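Local coordinates for hypothetical protein (PDB 4QRK), which is of unknown function but, as a right-handed beta-helix protein with a bound calcium ion, is putatively assigned to cell adhesion, at residues 121-126 against 145-150. Residues are numbered along the deposited sequence; the frame is centred on the assembly and turned at random.
Sequences INLKEL and NNVKVN
Leu126 and Val149 lie side by side on the buried face of two parallel strands, neighbouring rungs of a right-handed beta-helix, with Leu126 CD2 4.1 Å from Val149 CG1. Nearer the start of the same two strands, Leu123 crosses Val147 at about a right angle. Leu118 and Ile139 extend this apolar layer past Leu126 and Val149. On the other face Glu125 and Lys148 point the same way, but only their aliphatic parts meet; Glu125 OE2 is hydrogen-bonded to Asn127, and the end of Lys148 turns away. Parallel pairing runs from Lys148 N to Lys124 O and Leu126 N to Lys148 O. It continues with Asn150 N to Leu126 O at 2.8 Å. Where the strands begin, Lys124 sends its bent chain across the Asn145 amide. Its NZ hydrogen-bonds Asn122 OD1 (3.1 Å), from above that carbonyl plane, and lies 2.5 Å from Asn145 OD1, too short to be taken at face value. Asn145 CG sits between its own backbone N and carbonyl carbon (chi1 38°), which brings the amide up to the neighbouring rung. Its ND2 gives a weak bond to Leu123 O, and a straighter one (161°) to Asn146 O. A water bridges the two segments, donating to Lys124 O at 2.8 Å and Asn146 O at 3.2 Å.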
ATOM      1  N   ILE A 121       6.405  -7.412  -6.662  1.00 26.91           N
ATOM      2  CA  ILE A 121       6.826  -6.101  -7.157  1.00 28.20           C
ATOM      3  C   ILE A 121       8.276  -5.898  -6.745  1.00 26.61           C
ATOM      4  O   ILE A 121       8.684  -6.332  -5.666  1.00 26.33           O
ATOM      5  CB  ILE A 121       5.974  -5.017  -6.475  1.00 32.44           C
ATOM      6  CG1 ILE A 121       4.489  -5.261  -6.744  1.00 35.96           C
ATOM      7  CG2 ILE A 121       6.341  -3.603  -6.891  1.00 35.15           C
ATOM      8  CD1 ILE A 121       4.148  -5.342  -8.182  1.00 30.78           C
ATOM      9  N   ASN A 122       9.030  -5.202  -7.577  1.00 22.74           N
ATOM     10  CA  ASN A 122      10.381  -4.761  -7.260  1.00 27.00           C
ATOM     11  C   ASN A 122      10.287  -3.532  -6.373  1.00 30.75           C
ATOM     12  O   ASN A 122      10.579  -2.417  -6.778  1.00 28.51           O
ATOM     13  CB  ASN A 122      11.119  -4.424  -8.546  1.00 27.49           C
ATOM     14  CG  ASN A 122      12.618  -4.180  -8.344  1.00 29.15           C
ATOM     15  OD1 ASN A 122      13.155  -4.330  -7.254  1.00 31.97           O
ATOM     16  ND2 ASN A 122      13.285  -3.788  -9.418  1.00 30.68           N
ATOM     17  N   LEU A 123       9.838  -3.753  -5.148  1.00 32.47           N
ATOM     18  CA  LEU A 123       9.464  -2.675  -4.261  1.00 22.27           C
ATOM     19  C   LEU A 123      10.685  -2.028  -3.614  1.00 26.99           C
ATOM     20  O   LEU A 123      11.572  -2.725  -3.122  1.00 28.63           O
ATOM     21  CB  LEU A 123       8.530  -3.234  -3.201  1.00 26.71           C
ATOM     22  CG  LEU A 123       7.899  -2.253  -2.238  1.00 29.26           C
ATOM     23  CD1 LEU A 123       7.020  -1.274  -3.002  1.00 29.22           C
ATOM     24  CD2 LEU A 123       7.121  -3.030  -1.137  1.00 26.51           C
ATOM     25  N   LYS A 124      10.711  -0.696  -3.571  1.00 26.37           N
ATOM     26  CA  LYS A 124      11.770   0.015  -2.833  1.00 30.99           C
ATOM     27  C   LYS A 124      11.198   0.697  -1.586  1.00 27.98           C
ATOM     28  O   LYS A 124      11.812   0.717  -0.533  1.00 26.33           O
ATOM     29  CB  LYS A 124      12.438   1.097  -3.688  1.00 34.68           C
ATOM     30  CG  LYS A 124      12.931   0.639  -5.049  1.00 49.24           C
ATOM     31  CD  LYS A 124      14.044  -0.396  -4.977  1.00 61.98           C
ATOM     32  CE  LYS A 124      13.966  -1.327  -6.183  1.00 72.66           C
ATOM     33  NZ  LYS A 124      15.210  -2.093  -6.471  1.00 77.19           N
ATOM     34  N   GLU A 125      10.044   1.318  -1.720  1.00 30.83           N
ATOM     35  CA  GLU A 125       9.521   2.039  -0.584  1.00 30.73           C
ATOM     36  C   GLU A 125       8.029   2.054  -0.657  1.00 27.50           C
ATOM     37  O   GLU A 125       7.460   2.109  -1.749  1.00 24.90           O
ATOM     38  CB  GLU A 125      10.100   3.467  -0.513  1.00 30.86           C
ATOM     39  CG  GLU A 125       9.595   4.237   0.700  1.00 37.42           C
ATOM     40  CD  GLU A 125      10.449   5.464   1.025  1.00 52.51           C
ATOM     41  OE1 GLU A 125      11.451   5.684   0.309  1.00 53.51           O
ATOM     42  OE2 GLU A 125      10.104   6.196   1.991  1.00 48.57           O
ATOM     43  N   LEU A 126       7.407   1.970   0.512  1.00 24.54           N
ATOM     44  CA  LEU A 126       5.962   2.043   0.642  1.00 26.37           C
ATOM     45  C   LEU A 126       5.636   2.929   1.817  1.00 20.78           C
ATOM     46  O   LEU A 126       6.193   2.742   2.895  1.00 23.04           O
ATOM     47  CB  LEU A 126       5.386   0.679   0.922  1.00 25.55           C
ATOM     48  CG  LEU A 126       3.876   0.616   1.167  1.00 29.75           C
ATOM     49  CD1 LEU A 126       3.087   0.969  -0.093  1.00 27.31           C
ATOM     50  CD2 LEU A 126       3.480  -0.777   1.672  1.00 35.00           C
ATOM     51  N   ASN A 145      16.871  -5.717  -2.739  1.00 40.35           N
ATOM     52  CA  ASN A 145      17.489  -4.524  -2.220  1.00 43.38           C
ATOM     53  C   ASN A 145      16.797  -4.257  -0.904  1.00 39.82           C
ATOM     54  O   ASN A 145      15.825  -4.945  -0.557  1.00 37.48           O
ATOM     55  CB  ASN A 145      17.205  -3.402  -3.176  1.00 58.83           C
ATOM     56  CG  ASN A 145      15.822  -3.502  -3.722  1.00 66.60           C
ATOM     57  OD1 ASN A 145      15.618  -3.923  -4.864  1.00 70.00           O
ATOM     58  ND2 ASN A 145      14.834  -3.172  -2.888  1.00 63.18           N
ATOM     59  N   ASN A 146      17.290  -3.283  -0.160  1.00 31.14           N
ATOM     60  CA  ASN A 146      16.627  -2.880   1.058  1.00 34.20           C
ATOM     61  C   ASN A 146      15.296  -2.237   0.752  1.00 35.70           C
ATOM     62  O   ASN A 146      15.140  -1.606  -0.285  1.00 36.53           O
ATOM     63  CB  ASN A 146      17.499  -1.910   1.811  1.00 38.59           C
ATOM     64  CG  ASN A 146      18.779  -2.552   2.265  1.00 47.99           C
ATOM     65  OD1 ASN A 146      18.785  -3.705   2.724  1.00 39.56           O
ATOM     66  ND2 ASN A 146      19.876  -1.837   2.111  1.00 55.76           N
ATOM     67  N   VAL A 147      14.348  -2.398   1.662  1.00 26.12           N
ATOM     68  CA  VAL A 147      12.997  -1.862   1.469  1.00 27.83           C
ATOM     69  C   VAL A 147      12.602  -1.126   2.738  1.00 28.04           C
ATOM     70  O   VAL A 147      12.889  -1.580   3.846  1.00 29.05           O
ATOM     71  CB  VAL A 147      11.985  -2.985   1.194  1.00 26.02           C
ATOM     72  CG1 VAL A 147      10.561  -2.413   0.880  1.00 26.67           C
ATOM     73  CG2 VAL A 147      12.441  -3.860   0.097  1.00 31.37           C
ATOM     74  N   LYS A 148      11.932   0.006   2.563  1.00 23.55           N
ATOM     75  CA  LYS A 148      11.464   0.840   3.652  1.00 28.51           C
ATOM     76  C   LYS A 148       9.943   0.851   3.587  1.00 30.32           C
ATOM     77  O   LYS A 148       9.379   1.149   2.553  1.00 26.09           O
ATOM     78  CB  LYS A 148      12.037   2.253   3.460  1.00 36.10           C
ATOM     79  CG  LYS A 148      11.944   3.143   4.649  1.00 49.99           C
ATOM     80  CD  LYS A 148      13.333   3.592   5.109  1.00 71.11           C
ATOM     81  CE  LYS A 148      13.313   4.222   6.520  1.00 74.70           C
ATOM     82  NZ  LYS A 148      13.109   3.223   7.638  1.00 69.72           N
ATOM     83  N   VAL A 149       9.286   0.490   4.683  1.00 26.01           N
ATOM     84  CA  VAL A 149       7.836   0.502   4.760  1.00 27.18           C
ATOM     85  C   VAL A 149       7.371   1.321   5.943  1.00 30.53           C
ATOM     86  O   VAL A 149       7.768   1.064   7.074  1.00 25.28           O
ATOM     87  CB  VAL A 149       7.266  -0.918   4.877  1.00 27.85           C
ATOM     88  CG1 VAL A 149       5.748  -0.897   5.033  1.00 27.79           C
ATOM     89  CG2 VAL A 149       7.655  -1.738   3.664  1.00 33.10           C
ATOM     90  N   ASN A 150       6.520   2.304   5.677  1.00 23.73           N
ATOM     91  CA  ASN A 150       5.934   3.131   6.742  1.00 24.91           C
ATOM     92  C   ASN A 150       4.418   3.080   6.662  1.00 30.18           C
ATOM     93  O   ASN A 150       3.842   3.414   5.624  1.00 26.33           O
ATOM     94  CB  ASN A 150       6.416   4.586   6.636  1.00 23.08           C
ATOM     95  CG  ASN A 150       7.959   4.695   6.634  1.00 46.79           C
ATOM     96  OD1 ASN A 150       8.601   4.406   7.641  1.00 49.28           O
ATOM     97  ND2 ASN A 150       8.548   5.070   5.490  1.00 52.57           N
TER
HETATM   98  O   HOH W   1      14.419   1.505   0.220  1.00 53.23           O